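Local coordinates for GTPase activator-like protein (Chaetomium thermophilum, PDB 5HIU) that probably acts as a GTPase activator as the full-length TSC2 protein, of which this chain is the all-helical N-terminal part, at residues A29-G34 with H59-A64; E38-A43 with D75-A80; R433-I438 with K453-V458. All blocks are in the same frame, centred on the assembly; numbering follows the deposited sequence.

Contact 1 of 3, residues A29-G34 with H59-A64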
loop_
_atom_site.group_PDB
_atom_site.type_symbol
_atom_site.label_atom_id
_atom_site.label_comp_id
_atom_site.label_asym_id
_atom_site.label_seq_id
_atom_site.Cartn_x
_atom_site.Cartn_y
_atom_site.Cartn_z
ATOM N N ALA A 29 34.364 -17.714 -28.571
ATOM C CA ALA A 29 35.819 -17.581 -28.531
ATOM C C ALA A 29 36.212 -16.096 -28.513
ATOM O O ALA A 29 36.988 -15.654 -27.657
ATOM C CB ALA A 29 36.454 -18.303 -29.709
ATOM N N LYS A 30 35.637 -15.326 -29.430
ATOM C CA LYS A 30 35.900 -13.892 -29.489
ATOM C C LYS A 30 35.384 -13.191 -28.239
ATOM O O LYS A 30 36.030 -12.279 -27.723
ATOM C CB LYS A 30 35.250 -13.281 -30.728
ATOM C CG LYS A 30 35.839 -13.796 -32.028
ATOM C CD LYS A 30 35.123 -13.220 -33.232
ATOM C CE LYS A 30 35.891 -13.479 -34.521
ATOM N NZ LYS A 30 35.123 -12.993 -35.700
ATOM N N LEU A 31 34.226 -13.626 -27.752
ATOM C CA LEU A 31 33.650 -13.062 -26.534
ATOM C C LEU A 31 34.563 -13.267 -25.330
ATOM O O LEU A 31 34.673 -12.391 -24.473
ATOM C CB LEU A 31 32.270 -13.660 -26.266
ATOM C CG LEU A 31 31.526 -13.119 -25.042
ATOM C CD1 LEU A 31 31.221 -11.633 -25.172
ATOM C CD2 LEU A 31 30.240 -13.904 -24.834
ATOM N N LYS A 32 35.216 -14.422 -25.272
ATOM C CA LYS A 32 36.140 -14.718 -24.189
ATOM C C LYS A 32 37.479 -14.038 -24.429
ATOM O O LYS A 32 38.019 -13.417 -23.517
ATOM C CB LYS A 32 36.322 -16.236 -24.024
ATOM C CG LYS A 32 35.083 -16.914 -23.474
ATOM C CD LYS A 32 35.246 -18.391 -23.132
ATOM C CE LYS A 32 33.973 -18.878 -22.432
ATOM N NZ LYS A 32 33.966 -20.300 -22.001
ATOM N N ASN A 33 37.993 -14.136 -25.654
ATOM C CA ASN A 33 39.393 -13.796 -25.939
ATOM C C ASN A 33 39.649 -12.528 -26.740
ATOM O O ASN A 33 40.789 -12.089 -26.823
ATOM C CB ASN A 33 40.064 -14.938 -26.703
ATOM C CG ASN A 33 39.947 -16.267 -25.997
ATOM O OD1 ASN A 33 39.192 -16.420 -25.037
ATOM N ND2 ASN A 33 40.698 -17.245 -26.475
ATOM N N GLY A 34 38.623 -11.956 -27.359
ATOM C CA GLY A 34 38.820 -10.790 -28.225
ATOM C C GLY A 34 39.317 -9.596 -27.433
ATOM O O GLY A 34 39.248 -9.589 -26.199
ATOM N N HIS A 59 25.306 -21.380 -20.796
ATOM C CA HIS A 59 26.180 -21.362 -19.629
ATOM C C HIS A 59 27.587 -20.805 -19.865
ATOM O O HIS A 59 28.067 -19.994 -19.074
ATOM C CB HIS A 59 26.305 -22.756 -19.034
ATOM C CG HIS A 59 26.894 -22.765 -17.660
ATOM N ND1 HIS A 59 26.503 -21.876 -16.681
ATOM C CD2 HIS A 59 27.826 -23.565 -17.093
ATOM C CE1 HIS A 59 27.167 -22.131 -15.569
ATOM N NE2 HIS A 59 27.974 -23.153 -15.791
ATOM N N ALA A 60 28.256 -21.257 -20.921
ATOM C CA ALA A 60 29.625 -20.807 -21.197
ATOM C C ALA A 60 29.622 -19.383 -21.767
ATOM O O ALA A 60 30.539 -18.591 -21.529
ATOM C CB ALA A 60 30.310 -21.771 -22.144
ATOM N N ILE A 61 28.563 -19.069 -22.505
ATOM C CA ILE A 61 28.300 -17.710 -22.943
ATOM C C ILE A 61 28.166 -16.783 -21.722
ATOM O O ILE A 61 28.665 -15.665 -21.724
ATOM C CB ILE A 61 27.035 -17.653 -23.833
ATOM C CG1 ILE A 61 27.259 -18.400 -25.153
ATOM C CG2 ILE A 61 26.650 -16.216 -24.135
ATOM C CD1 ILE A 61 25.989 -18.753 -25.901
ATOM N N TRP A 62 27.484 -17.243 -20.677
ATOM C CA TRP A 62 27.313 -16.427 -19.494
ATOM C C TRP A 62 28.676 -16.070 -18.948
ATOM O O TRP A 62 28.963 -14.904 -18.699
ATOM C CB TRP A 62 26.503 -17.157 -18.427
ATOM C CG TRP A 62 26.287 -16.325 -17.208
ATOM C CD1 TRP A 62 27.107 -16.231 -16.116
ATOM C CD2 TRP A 62 25.183 -15.447 -16.957
ATOM N NE1 TRP A 62 26.576 -15.352 -15.198
ATOM C CE2 TRP A 62 25.402 -14.846 -15.696
ATOM C CE3 TRP A 62 24.027 -15.114 -17.672
ATOM C CZ2 TRP A 62 24.506 -13.938 -15.137
ATOM C CZ3 TRP A 62 23.136 -14.199 -17.114
ATOM C CH2 TRP A 62 23.379 -13.635 -15.848
ATOM N N HIS A 63 29.524 -17.080 -18.788
ATOM C CA HIS A 63 30.805 -16.882 -18.142
ATOM C C HIS A 63 31.714 -16.028 -18.988
ATOM O O HIS A 63 32.446 -15.162 -18.483
ATOM C CB HIS A 63 31.491 -18.208 -17.899
ATOM C CG HIS A 63 30.695 -19.156 -17.080
ATOM N ND1 HIS A 63 29.765 -18.744 -16.151
ATOM C CD2 HIS A 63 30.707 -20.505 -17.034
ATOM C CE1 HIS A 63 29.221 -19.804 -15.581
ATOM N NE2 HIS A 63 29.780 -20.884 -16.095
ATOM N N ALA A 64 31.678 -16.274 -20.289
ATOM C CA ALA A 64 32.451 -15.458 -21.200
ATOM C C ALA A 64 32.212 -13.960 -20.937
ATOM O O ALA A 64 33.158 -13.185 -20.924
ATOM C CB ALA A 64 32.108 -15.819 -22.637
#
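Ala64 CB sits between Leu31 and Lys32 where the C-terminal end of helix 22-33 meets helix 59-65, two helices at the N-terminal end of an elongated array of helices consistent with an alpha-solenoid. The short axes lie 9.3 Å apart with their N-to-C directions 29° from parallel, and Lys32 and Ala64 have the nearest CA atoms, 4.8 Å apart. So close a backbone approach is consistent with the short side chain of Ala64, whose CB points toward helix 22-33.

The packed side is made by Leu31 and the root of Lys32, which close on that methyl together. Lys32 CG is 3.3 Å from Ala64 CB. Leu31 swings its branch across to helix 59-65 because CG lies opposite the backbone N (chi1 -178°), and CD2 comes to 3.5 Å from Ala64 CB. The same methyl also lies 4.3 Å from Ile61 CG2. Leu31 and Ile61 both touch Leu84 of helix 75-89, and Leu31 further packs on Ala42, Ala43 and Leu46 of helix 36-52, so this half of the contact belongs to a core shared by four helices.

The loose, solvent-exposed side is formed by Ala60 and the far end of Lys32, whose chain is extended beyond CG. Van der Waals contacts line this flank: Lys32 CE lies 3.6 Å from the carbonyl oxygen Ala60 O, and Lys32 NZ 3.9 Å from Ala60 CB.

Contact 2 of 3, residues E38-A43 with D75-A80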
loop_
_atom_site.group_PDB
_atom_site.type_symbol
_atom_site.label_atom_id
_atom_site.label_comp_id
_atom_site.label_asym_id
_atom_site.label_seq_id
_atom_site.Cartn_x
_atom_site.Cartn_y
_atom_site.Cartn_z
ATOM N N GLU A 38 36.133 -6.179 -29.567
ATOM C CA GLU A 38 35.746 -7.394 -30.273
ATOM C C GLU A 38 34.707 -8.112 -29.446
ATOM O O GLU A 38 33.737 -8.635 -29.992
ATOM C CB GLU A 38 36.952 -8.303 -30.525
ATOM C CG GLU A 38 38.103 -7.596 -31.223
ATOM C CD GLU A 38 39.216 -8.530 -31.667
ATOM O OE1 GLU A 38 39.779 -9.246 -30.812
ATOM O OE2 GLU A 38 39.545 -8.522 -32.873
ATOM N N ARG A 39 34.917 -8.107 -28.130
ATOM C CA ARG A 39 34.001 -8.739 -27.182
ATOM C C ARG A 39 32.629 -8.091 -27.250
ATOM O O ARG A 39 31.613 -8.781 -27.213
ATOM C CB ARG A 39 34.536 -8.645 -25.751
ATOM C CG ARG A 39 35.924 -9.256 -25.541
ATOM C CD ARG A 39 36.299 -9.185 -24.074
ATOM N NE ARG A 39 35.519 -10.158 -23.319
ATOM C CZ ARG A 39 35.194 -10.052 -22.030
ATOM N NH1 ARG A 39 35.573 -8.989 -21.319
ATOM N NH2 ARG A 39 34.474 -11.016 -21.446
ATOM N N VAL A 40 32.612 -6.771 -27.382
ATOM C CA VAL A 40 31.370 -6.028 -27.472
ATOM C C VAL A 40 30.577 -6.470 -28.703
ATOM O O VAL A 40 29.379 -6.760 -28.635
ATOM C CB VAL A 40 31.634 -4.509 -27.494
ATOM C CG1 VAL A 40 30.357 -3.737 -27.796
ATOM C CG2 VAL A 40 32.191 -4.068 -26.146
ATOM N N LEU A 41 31.256 -6.540 -29.828
ATOM C CA LEU A 41 30.617 -6.956 -31.074
ATOM C C LEU A 41 30.147 -8.422 -31.002
ATOM O O LEU A 41 29.089 -8.765 -31.509
ATOM C CB LEU A 41 31.585 -6.756 -32.248
ATOM C CG LEU A 41 31.032 -7.079 -33.625
ATOM C CD1 LEU A 41 30.007 -6.037 -34.011
ATOM C CD2 LEU A 41 32.152 -7.156 -34.659
ATOM N N ALA A 42 30.952 -9.276 -30.381
ATOM C CA ALA A 42 30.602 -10.683 -30.202
ATOM C C ALA A 42 29.355 -10.792 -29.339
ATOM O O ALA A 42 28.392 -11.503 -29.677
ATOM C CB ALA A 42 31.754 -11.426 -29.551
ATOM N N ALA A 43 29.387 -10.060 -28.231
ATOM C CA ALA A 43 28.260 -9.952 -27.349
ATOM C C ALA A 43 26.999 -9.647 -28.136
ATOM O O ALA A 43 25.955 -10.269 -27.918
ATOM C CB ALA A 43 28.513 -8.870 -26.310
ATOM N N ASP A 75 29.998 2.229 -20.778
ATOM C CA ASP A 75 28.613 1.965 -21.107
ATOM C C ASP A 75 28.403 0.917 -22.175
ATOM O O ASP A 75 27.748 -0.098 -21.918
ATOM C CB ASP A 75 27.956 3.258 -21.527
ATOM C CG ASP A 75 27.747 4.187 -20.359
ATOM O OD1 ASP A 75 28.057 3.771 -19.213
ATOM O OD2 ASP A 75 27.274 5.317 -20.579
ATOM N N ASN A 76 28.973 1.155 -23.354
ATOM C CA ASN A 76 28.757 0.301 -24.523
ATOM C C ASN A 76 29.017 -1.159 -24.240
ATOM O O ASN A 76 28.367 -2.025 -24.818
ATOM C CB ASN A 76 29.636 0.739 -25.683
ATOM C CG ASN A 76 31.111 0.526 -25.413
ATOM O OD1 ASN A 76 31.551 0.587 -24.271
ATOM N ND2 ASN A 76 31.880 0.266 -26.460
ATOM N N ALA A 77 29.964 -1.432 -23.350
ATOM C CA ALA A 77 30.331 -2.809 -23.029
ATOM C C ALA A 77 29.478 -3.402 -21.920
ATOM O O ALA A 77 29.236 -4.604 -21.905
ATOM C CB ALA A 77 31.810 -2.897 -22.654
ATOM N N ARG A 78 29.056 -2.584 -20.968
ATOM C CA ARG A 78 28.211 -3.103 -19.911
ATOM C C ARG A 78 26.883 -3.381 -20.556
ATOM O O ARG A 78 26.322 -4.446 -20.389
ATOM C CB ARG A 78 28.053 -2.109 -18.753
ATOM C CG ARG A 78 29.338 -1.809 -17.999
ATOM C CD ARG A 78 29.090 -1.102 -16.682
ATOM N NE ARG A 78 28.077 -0.054 -16.784
ATOM C CZ ARG A 78 28.260 1.152 -17.307
ATOM N NH1 ARG A 78 29.430 1.502 -17.834
ATOM N NH2 ARG A 78 27.243 2.013 -17.334
ATOM N N GLN A 79 26.407 -2.410 -21.320
ATOM C CA GLN A 79 25.103 -2.492 -21.933
ATOM C C GLN A 79 24.967 -3.694 -22.839
ATOM O O GLN A 79 24.048 -4.490 -22.665
ATOM C CB GLN A 79 24.764 -1.184 -22.668
ATOM C CG GLN A 79 24.268 -0.134 -21.678
ATOM C CD GLN A 79 24.126 1.262 -22.240
ATOM O OE1 GLN A 79 23.649 1.459 -23.357
ATOM N NE2 GLN A 79 24.515 2.245 -21.449
ATOM N N ALA A 80 25.876 -3.845 -23.789
ATOM C CA ALA A 80 25.782 -4.959 -24.742
ATOM C C ALA A 80 25.873 -6.320 -24.033
ATOM O O ALA A 80 25.346 -7.317 -24.520
ATOM C CB ALA A 80 26.855 -4.840 -25.823
#
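Val40 and Ala77 lie across from each other where helices 36-52 and 75-89 run side by side, their short axes 9.3 Å apart and their N-to-C directions inclined by 31°, with CA atoms 5.6 Å apart at this pair and 6.2 Å apart at Ala43 and Ala80. The separation thus widens only a little over three residues.

Val40 carries most of the contact by dividing its two methyls. CG1 is anti to the backbone N (chi1 172°) and CG2 anti to the carbonyl carbon, and the branches straddle different residues of the facing helix: CG2 reaches Ala77 CB at 3.7 Å, while CG1 lies 4.2 Å from Ala80 CB and also faces the backbone carbonyl of Asn76. Further along, Ala43 CB meets Ala80 CB at 4.4 Å, a looser methyl-to-methyl approach. The short axis separation is consistent with the small side chains of Ala43, Ala77 and Ala80 at the interface.

On the flank of helix 75-89 turned from Val40, Arg78 NH2 makes a salt bridge with Asp75 OD1 at 2.7 Å, approaching from above the carboxylate plane, 37° out of it. Asp75 also pairs with Lys113, and Arg78 with Asp114, tying this flank to the chain beyond helix 96-107. Such side-by-side packing of helices that are not consecutive in the chain is consistent with the layers of an alpha-solenoid. Ala42 and Ala43 also pack on Leu31, so helix 36-52 lies against both 22-33 and 75-89, which themselves meet through Leu31 and Leu84.

Contact 3 of 3, residues R433-I438 with K453-V458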
loop_
_atom_site.group_PDB
_atom_site.type_symbol
_atom_site.label_atom_id
_atom_site.label_comp_id
_atom_site.label_asym_id
_atom_site.label_seq_id
_atom_site.Cartn_x
_atom_site.Cartn_y
_atom_site.Cartn_z
ATOM N N ARG A 433 -33.936 11.824 10.392
ATOM C CA ARG A 433 -33.930 10.385 10.658
ATOM C C ARG A 433 -34.469 10.029 12.049
ATOM O O ARG A 433 -35.291 9.133 12.175
ATOM C CB ARG A 433 -32.522 9.822 10.503
ATOM C CG ARG A 433 -32.411 8.322 10.706
ATOM C CD ARG A 433 -33.340 7.534 9.792
ATOM N NE ARG A 433 -33.149 6.094 9.969
ATOM C CZ ARG A 433 -33.948 5.149 9.475
ATOM N NH1 ARG A 433 -35.013 5.470 8.750
ATOM N NH2 ARG A 433 -33.677 3.869 9.707
ATOM N N VAL A 434 -33.991 10.726 13.080
ATOM C CA VAL A 434 -34.428 10.488 14.449
ATOM C C VAL A 434 -35.908 10.806 14.572
ATOM O O VAL A 434 -36.664 10.140 15.282
ATOM C CB VAL A 434 -33.654 11.367 15.441
ATOM C CG1 VAL A 434 -34.310 11.340 16.821
ATOM C CG2 VAL A 434 -32.207 10.910 15.529
ATOM N N GLU A 435 -36.291 11.856 13.872
ATOM C CA GLU A 435 -37.673 12.251 13.740
ATOM C C GLU A 435 -38.506 11.138 13.121
ATOM O O GLU A 435 -39.580 10.817 13.613
ATOM C CB GLU A 435 -37.708 13.494 12.876
ATOM C CG GLU A 435 -39.055 14.113 12.646
ATOM C CD GLU A 435 -38.912 15.475 12.002
ATOM O OE1 GLU A 435 -38.287 16.360 12.625
ATOM O OE2 GLU A 435 -39.411 15.651 10.874
ATOM N N ASN A 436 -38.000 10.546 12.050
ATOM C CA ASN A 436 -38.688 9.441 11.382
ATOM C C ASN A 436 -38.796 8.195 12.231
ATOM O O ASN A 436 -39.790 7.477 12.140
ATOM C CB ASN A 436 -37.985 9.052 10.074
ATOM C CG ASN A 436 -38.339 9.957 8.915
ATOM O OD1 ASN A 436 -37.458 10.412 8.189
ATOM N ND2 ASN A 436 -39.629 10.205 8.719
ATOM N N LEU A 437 -37.760 7.915 13.018
ATOM C CA LEU A 437 -37.736 6.713 13.837
ATOM C C LEU A 437 -38.832 6.778 14.884
ATOM O O LEU A 437 -39.541 5.801 15.107
ATOM C CB LEU A 437 -36.388 6.542 14.509
ATOM C CG LEU A 437 -35.291 6.028 13.575
ATOM C CD1 LEU A 437 -33.944 6.320 14.199
ATOM C CD2 LEU A 437 -35.398 4.538 13.287
ATOM N N ILE A 438 -38.985 7.943 15.497
ATOM C CA ILE A 438 -40.040 8.159 16.453
ATOM C C ILE A 438 -41.379 7.944 15.776
ATOM O O ILE A 438 -42.225 7.208 16.273
ATOM C CB ILE A 438 -40.017 9.593 17.009
ATOM C CG1 ILE A 438 -38.741 9.817 17.823
ATOM C CG2 ILE A 438 -41.254 9.863 17.872
ATOM C CD1 ILE A 438 -38.428 11.274 18.060
ATOM N N LYS A 453 -35.522 13.727 23.855
ATOM C CA LYS A 453 -34.677 14.681 24.565
ATOM C C LYS A 453 -33.651 15.300 23.619
ATOM O O LYS A 453 -33.423 16.518 23.648
ATOM C CB LYS A 453 -33.984 14.010 25.745
ATOM C CG LYS A 453 -34.937 13.689 26.881
ATOM C CD LYS A 453 -34.256 12.879 27.967
ATOM C CE LYS A 453 -35.256 12.379 29.000
ATOM N NZ LYS A 453 -34.597 11.544 30.044
ATOM N N PHE A 454 -33.061 14.461 22.766
ATOM C CA PHE A 454 -32.097 14.921 21.772
ATOM C C PHE A 454 -32.677 15.994 20.836
ATOM O O PHE A 454 -32.046 17.029 20.621
ATOM C CB PHE A 454 -31.521 13.747 20.959
ATOM C CG PHE A 454 -30.861 14.176 19.679
ATOM C CD1 PHE A 454 -29.586 14.715 19.685
ATOM C CD2 PHE A 454 -31.534 14.085 18.473
ATOM C CE1 PHE A 454 -28.988 15.134 18.510
ATOM C CE2 PHE A 454 -30.941 14.501 17.296
ATOM C CZ PHE A 454 -29.670 15.028 17.315
ATOM N N LEU A 455 -33.861 15.755 20.275
ATOM C CA LEU A 455 -34.484 16.733 19.373
ATOM C C LEU A 455 -34.772 18.073 20.064
ATOM O O LEU A 455 -34.707 19.130 19.432
ATOM C CB LEU A 455 -35.783 16.185 18.783
ATOM C CG LEU A 455 -35.662 15.090 17.718
ATOM C CD1 LEU A 455 -36.637 13.963 18.009
ATOM C CD2 LEU A 455 -35.882 15.629 16.310
ATOM N N ILE A 456 -35.093 18.031 21.355
ATOM C CA ILE A 456 -35.315 19.256 22.110
ATOM C C ILE A 456 -34.016 20.050 22.223
ATOM O O ILE A 456 -34.038 21.273 22.108
ATOM C CB ILE A 456 -35.913 18.977 23.510
ATOM C CG1 ILE A 456 -37.358 18.470 23.382
ATOM C CG2 ILE A 456 -35.880 20.232 24.371
ATOM C CD1 ILE A 456 -37.896 17.792 24.628
ATOM N N ARG A 457 -32.892 19.363 22.442
ATOM C CA ARG A 457 -31.576 20.029 22.477
ATOM C C ARG A 457 -31.275 20.747 21.160
ATOM O O ARG A 457 -30.763 21.866 21.148
ATOM C CB ARG A 457 -30.440 19.031 22.732
ATOM C CG ARG A 457 -30.471 18.301 24.066
ATOM C CD ARG A 457 -29.551 17.082 24.029
ATOM N NE ARG A 457 -29.864 16.098 25.070
ATOM C CZ ARG A 457 -29.395 14.846 25.114
ATOM N NH1 ARG A 457 -28.571 14.376 24.175
ATOM N NH2 ARG A 457 -29.757 14.050 26.116
ATOM N N VAL A 458 -31.603 20.087 20.055
ATOM C CA VAL A 458 -31.123 20.486 18.737
ATOM C C VAL A 458 -32.028 21.495 18.036
ATOM O O VAL A 458 -31.534 22.366 17.329
ATOM C CB VAL A 458 -30.890 19.238 17.853
ATOM C CG1 VAL A 458 -30.654 19.621 16.401
ATOM C CG2 VAL A 458 -29.718 18.433 18.397
#
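Leu455 packs against Val434 and Ile438, one turn apart on the facing helix. Its CD1 lies 3.7 Å from Val434 CG1, the two side chains sliding past each other in opposite directions, whereas Ile438 and Leu455 meet tip to tip. Their CD1 atoms are only 3.2 Å apart, tight for two methyls, and with an unusual chi2 (134°) the exact placement of the Leu455 tip is doubtful. Leu455 CG is anti to the carbonyl carbon (chi1 -73°), which brings the isobutyl group over to both partners. Its other methyl, CD2, passes 4.4 Å from Glu435 CB at the margin of the contact.

Beside this cluster, Phe454 CE2 approaches Val434 CG2 at 4.2 Å, obliquely to the ring. CG1 of the valine therefore serves Leu455, and CG2 Phe454.

Cys451, one turn before Leu455, continues the interface against Val434 and Ile438. Behind it, Phe454 stacks on Phe386, which Val434 also touches. The short axes are 10.8 Å apart with their N-to-C directions at 145°, as in a helical hairpin. Helix 383-391 packs against both arms of this hairpin, formed by helices 423-441 and 448-459, and a salt bridge from Arg457 to Glu383 adds a polar tie to the second arm.

From the N terminus, the chain leaves 29-34 on helix 22-33, runs through 38-43 on helix 36-52, and returns at 59-64 to close contact 1 across 24 intervening residues. Contact 2 opens inside that loop and closes beyond it, at 75-80, so the two cross and join four successive helices at one end of the array. Their centres are 12 Å apart, and Arg39 links them directly through a probable hydrogen bond from NE to Leu31 O. Contact 3 follows in series, closing a short hairpin at the C-terminal end; its centre lies about 85 Å from that of contact 1, on the opposite side of the chain's centre.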